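Local coordinates for protein 2-oxoglutarate-dependent dioxygenase DAO (PDB 6KUN) that probably oxidises the auxin indole-3-acetic acid irreversibly to inactive 2-oxoindole-3-acetic acid, using iron(II) and 2-oxoglutarate, and so keeps auxin levels in balance, at residues B[3-15]-B[23-37]. Residues are numbered along the deposited sequence; the frame is centred on the assembly and turned at random.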
# COMPACT_ATOMS: atom_id res chain seq x y z
N GLU B 3 -5.55 17.37 -8.88
CA GLU B 3 -5.41 18.12 -10.12
C GLU B 3 -3.95 18.32 -10.52
O GLU B 3 -3.63 19.24 -11.26
CB GLU B 3 -6.07 19.51 -10.01
CG GLU B 3 -7.50 19.52 -9.54
CD GLU B 3 -8.14 20.89 -9.70
OE1 GLU B 3 -8.77 21.13 -10.75
OE2 GLU B 3 -8.00 21.73 -8.79
N ILE B 4 -3.06 17.47 -10.02
CA ILE B 4 -1.64 17.54 -10.36
C ILE B 4 -1.42 16.68 -11.60
O ILE B 4 -1.74 15.48 -11.57
CB ILE B 4 -0.78 17.04 -9.19
CG1 ILE B 4 -0.52 18.17 -8.19
CG2 ILE B 4 0.54 16.50 -9.70
CD1 ILE B 4 -1.78 18.84 -7.70
N PRO B 5 -0.86 17.22 -12.68
CA PRO B 5 -0.73 16.43 -13.91
C PRO B 5 0.06 15.17 -13.63
O PRO B 5 0.99 15.18 -12.81
CB PRO B 5 0.03 17.35 -14.88
CG PRO B 5 0.07 18.66 -14.25
CD PRO B 5 -0.11 18.48 -12.78
N ALA B 6 -0.30 14.10 -14.34
CA ALA B 6 0.39 12.81 -14.29
C ALA B 6 1.08 12.58 -15.62
O ALA B 6 0.46 12.74 -16.68
CB ALA B 6 -0.60 11.67 -13.98
N ILE B 7 2.36 12.24 -15.57
CA ILE B 7 3.22 12.07 -16.73
C ILE B 7 3.68 10.63 -16.79
O ILE B 7 4.22 10.11 -15.80
CB ILE B 7 4.44 13.02 -16.68
CG1 ILE B 7 4.00 14.49 -16.64
CG2 ILE B 7 5.38 12.78 -17.88
CD1 ILE B 7 3.17 14.92 -17.83
N ASP B 8 3.50 9.99 -17.93
CA ASP B 8 3.98 8.62 -18.11
C ASP B 8 5.36 8.66 -18.77
O ASP B 8 5.48 9.10 -19.93
CB ASP B 8 3.00 7.78 -18.92
CG ASP B 8 3.46 6.34 -19.07
OD1 ASP B 8 4.59 6.12 -19.53
OD2 ASP B 8 2.69 5.43 -18.71
N LEU B 9 6.38 8.22 -18.04
CA LEU B 9 7.76 8.42 -18.45
C LEU B 9 8.14 7.50 -19.60
O LEU B 9 9.02 7.84 -20.40
CB LEU B 9 8.72 8.13 -17.29
CG LEU B 9 8.80 9.12 -16.14
CD1 LEU B 9 9.83 8.67 -15.08
CD2 LEU B 9 9.16 10.46 -16.69
N ARG B 10 7.53 6.30 -19.67
CA ARG B 10 7.79 5.44 -20.82
C ARG B 10 7.24 6.10 -22.08
O ARG B 10 7.86 6.06 -23.15
CB ARG B 10 7.18 4.06 -20.59
CG ARG B 10 7.27 3.57 -19.14
CD ARG B 10 6.64 2.19 -18.88
NE ARG B 10 5.22 2.27 -18.51
CZ ARG B 10 4.64 1.58 -17.52
NH1 ARG B 10 5.35 0.74 -16.76
NH2 ARG B 10 3.35 1.75 -17.28
N LEU B 11 6.08 6.74 -21.97
CA LEU B 11 5.46 7.40 -23.12
C LEU B 11 6.28 8.61 -23.58
O LEU B 11 6.74 8.65 -24.74
CB LEU B 11 4.02 7.79 -22.73
CG LEU B 11 3.20 8.62 -23.72
CD1 LEU B 11 3.02 7.82 -25.00
CD2 LEU B 11 1.86 9.02 -23.13
N ALA B 12 6.58 9.55 -22.66
CA ALA B 12 7.34 10.75 -22.99
C ALA B 12 8.63 10.44 -23.74
O ALA B 12 9.33 9.48 -23.44
CB ALA B 12 7.69 11.51 -21.70
N GLY B 13 8.94 11.27 -24.73
CA GLY B 13 10.14 11.10 -25.53
C GLY B 13 9.56 11.59 -26.84
O GLY B 13 8.89 12.62 -26.88
N GLY B 14 10.00 11.18 -27.94
CA GLY B 14 9.52 11.67 -29.22
C GLY B 14 8.34 11.10 -29.99
O GLY B 14 7.82 10.04 -29.65
N GLY B 15 7.93 11.81 -31.04
CA GLY B 15 6.81 11.38 -31.86
C GLY B 15 5.58 11.08 -31.03
O GLY B 15 4.92 11.99 -30.53
N ARG B 23 3.30 17.99 -22.18
CA ARG B 23 2.57 18.03 -20.92
C ARG B 23 3.55 18.14 -19.76
O ARG B 23 3.26 18.83 -18.77
CB ARG B 23 1.70 16.78 -20.76
CG ARG B 23 0.48 16.78 -21.69
CD ARG B 23 -0.51 15.67 -21.34
NE ARG B 23 -0.90 15.74 -19.94
CZ ARG B 23 -0.65 14.78 -19.05
NH1 ARG B 23 -0.05 13.65 -19.40
NH2 ARG B 23 -1.03 14.97 -17.81
N LEU B 24 4.68 17.45 -19.86
CA LEU B 24 5.72 17.52 -18.84
C LEU B 24 6.22 18.95 -18.68
O LEU B 24 6.27 19.48 -17.57
CB LEU B 24 6.89 16.59 -19.22
CG LEU B 24 8.14 16.71 -18.34
CD1 LEU B 24 7.76 16.60 -16.91
CD2 LEU B 24 9.14 15.61 -18.71
N ARG B 25 6.57 19.60 -19.80
CA ARG B 25 7.14 20.94 -19.71
C ARG B 25 6.10 21.90 -19.15
O ARG B 25 6.41 22.74 -18.28
CB ARG B 25 7.63 21.41 -21.07
CG ARG B 25 8.26 22.84 -21.03
CD ARG B 25 8.17 23.58 -22.40
NE ARG B 25 8.52 22.61 -23.42
CZ ARG B 25 7.72 22.19 -24.38
NH1 ARG B 25 6.48 22.68 -24.56
NH2 ARG B 25 8.18 21.26 -25.20
N ASP B 26 4.85 21.73 -19.57
CA ASP B 26 3.80 22.61 -19.12
C ASP B 26 3.56 22.47 -17.63
O ASP B 26 3.37 23.46 -16.91
CB ASP B 26 2.53 22.31 -19.90
CG ASP B 26 1.47 23.33 -19.67
OD1 ASP B 26 1.67 24.48 -20.13
OD2 ASP B 26 0.48 22.99 -19.00
N ALA B 27 3.63 21.25 -17.11
CA ALA B 27 3.49 21.05 -15.67
C ALA B 27 4.64 21.70 -14.92
O ALA B 27 4.42 22.36 -13.91
CB ALA B 27 3.40 19.56 -15.35
N CYS B 28 5.86 21.53 -15.41
CA CYS B 28 7.02 22.15 -14.77
C CYS B 28 6.95 23.68 -14.82
O CYS B 28 7.35 24.36 -13.86
CB CYS B 28 8.29 21.65 -15.46
SG CYS B 28 8.67 19.94 -15.13
N ALA B 29 6.47 24.24 -15.94
CA ALA B 29 6.50 25.68 -16.10
C ALA B 29 5.39 26.36 -15.31
O ALA B 29 5.58 27.44 -14.75
CB ALA B 29 6.38 26.04 -17.59
N ARG B 30 4.22 25.74 -15.25
CA ARG B 30 3.08 26.40 -14.64
C ARG B 30 2.92 26.03 -13.19
O ARG B 30 2.48 26.87 -12.42
CB ARG B 30 1.80 26.08 -15.42
CG ARG B 30 1.73 26.81 -16.75
CD ARG B 30 0.90 26.06 -17.74
NE ARG B 30 -0.35 25.59 -17.16
CZ ARG B 30 -1.33 25.04 -17.87
NH1 ARG B 30 -1.20 24.89 -19.18
NH2 ARG B 30 -2.44 24.62 -17.27
N LEU B 31 3.22 24.78 -12.81
CA LEU B 31 3.03 24.28 -11.45
C LEU B 31 4.32 23.95 -10.71
O LEU B 31 4.37 24.07 -9.48
CB LEU B 31 2.19 22.99 -11.47
CG LEU B 31 1.16 22.74 -10.37
CD1 LEU B 31 0.79 21.26 -10.32
CD2 LEU B 31 1.55 23.17 -9.01
N GLY B 32 5.34 23.47 -11.42
CA GLY B 32 6.54 22.99 -10.73
C GLY B 32 6.40 21.65 -10.05
O GLY B 32 7.28 21.29 -9.27
N CYS B 33 5.34 20.89 -10.36
CA CYS B 33 4.99 19.68 -9.63
C CYS B 33 4.21 18.78 -10.57
O CYS B 33 3.38 19.26 -11.35
CB CYS B 33 4.12 19.95 -8.40
SG CYS B 33 3.69 18.46 -7.36
N PHE B 34 4.51 17.50 -10.54
CA PHE B 34 3.79 16.52 -11.35
C PHE B 34 4.00 15.13 -10.76
O PHE B 34 4.96 14.89 -10.01
CB PHE B 34 4.22 16.57 -12.82
CG PHE B 34 5.68 16.31 -13.09
CD1 PHE B 34 6.62 17.33 -12.97
CD2 PHE B 34 6.12 15.07 -13.53
CE1 PHE B 34 7.96 17.12 -13.24
CE2 PHE B 34 7.51 14.86 -13.80
CZ PHE B 34 8.40 15.88 -13.66
N ARG B 35 3.09 14.23 -11.12
CA ARG B 35 3.23 12.81 -10.78
C ARG B 35 3.91 12.06 -11.92
O ARG B 35 3.75 12.41 -13.08
CB ARG B 35 1.87 12.17 -10.50
CG ARG B 35 1.02 12.87 -9.48
CD ARG B 35 -0.07 11.94 -8.94
NE ARG B 35 0.19 11.55 -7.54
CZ ARG B 35 -0.45 12.04 -6.48
NH1 ARG B 35 -1.43 12.94 -6.62
NH2 ARG B 35 -0.12 11.62 -5.27
N VAL B 36 4.68 11.00 -11.58
CA VAL B 36 5.26 10.14 -12.62
C VAL B 36 4.76 8.71 -12.44
O VAL B 36 4.86 8.14 -11.34
CB VAL B 36 6.80 10.13 -12.66
CG1 VAL B 36 7.32 11.42 -13.24
CG2 VAL B 36 7.40 9.84 -11.32
N SER B 37 4.22 8.15 -13.53
CA SER B 37 4.01 6.72 -13.68
C SER B 37 5.01 6.23 -14.71
O SER B 37 5.79 7.01 -15.28
CB SER B 37 2.60 6.44 -14.15
OG SER B 37 2.44 7.05 -15.43
O HOH W 1 0.55 5.28 -17.14
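Ala6 O is gripped by two nitrogens of one guanidinium. Arg23 NH1 and NH2 of helix 18-30 both reach it end-on, each at 2.9 Å from Ala6 O. The oxygen lies near the guanidinium plane, and both hydrogen bonds are bent, with N-H...O near 140°. The Arg23 chain bends at chi3 (54°), which turns its end to Ala6 O. Ile7 CD1 covers one face of the guanidinium, off-centre toward the rim. Glu20 makes a salt bridge to Arg23 NH1 and accepts from Asp8 N, so helix 18-30 takes up the Ala6 C=O and Asp8 N-H on the strand's outer edge. A leucine in place of Arg23 would probably leave Ala6 O without these two donors and Glu20 without this counter-charge.

The other edge of strand 6-8 pairs in parallel with strand 33-37. Arg35 N gives Pro5 O a nearly straight bond of 2.9 Å, and Ile7 N returns one to Arg35 O. Ser37 N binds Ile7 O, and Leu9 N binds Ser37 O. A water bridges Asp8 OD2 and Ser37 OG.

Apolar groups fill the angle between helix and strands. Pro5 CG rests on Ala27 CB at 3.6 Å, and Pro5 CD meets Leu31 CD1. Ile7 holds CG1 anti to its carbonyl carbon (chi1 -60°). From there CG1 lies 3.8 Å from Phe34 CD2, and CD1 reaches the backbone of Leu24. Leu24 CD1 sits over a face of the Phe34 ring. On the sheet face away from the helix, Ile4 CG2 packs on Arg35 CG at 3.7 Å, while the Arg35 guanidinium goes on to Asp205 O.

Strand 6-8, helix 18-30 and strand 33-37 form a beta-alpha-beta unit, adding two parallel strands to one end of the major sheet of the jelly-roll dioxygenase fold.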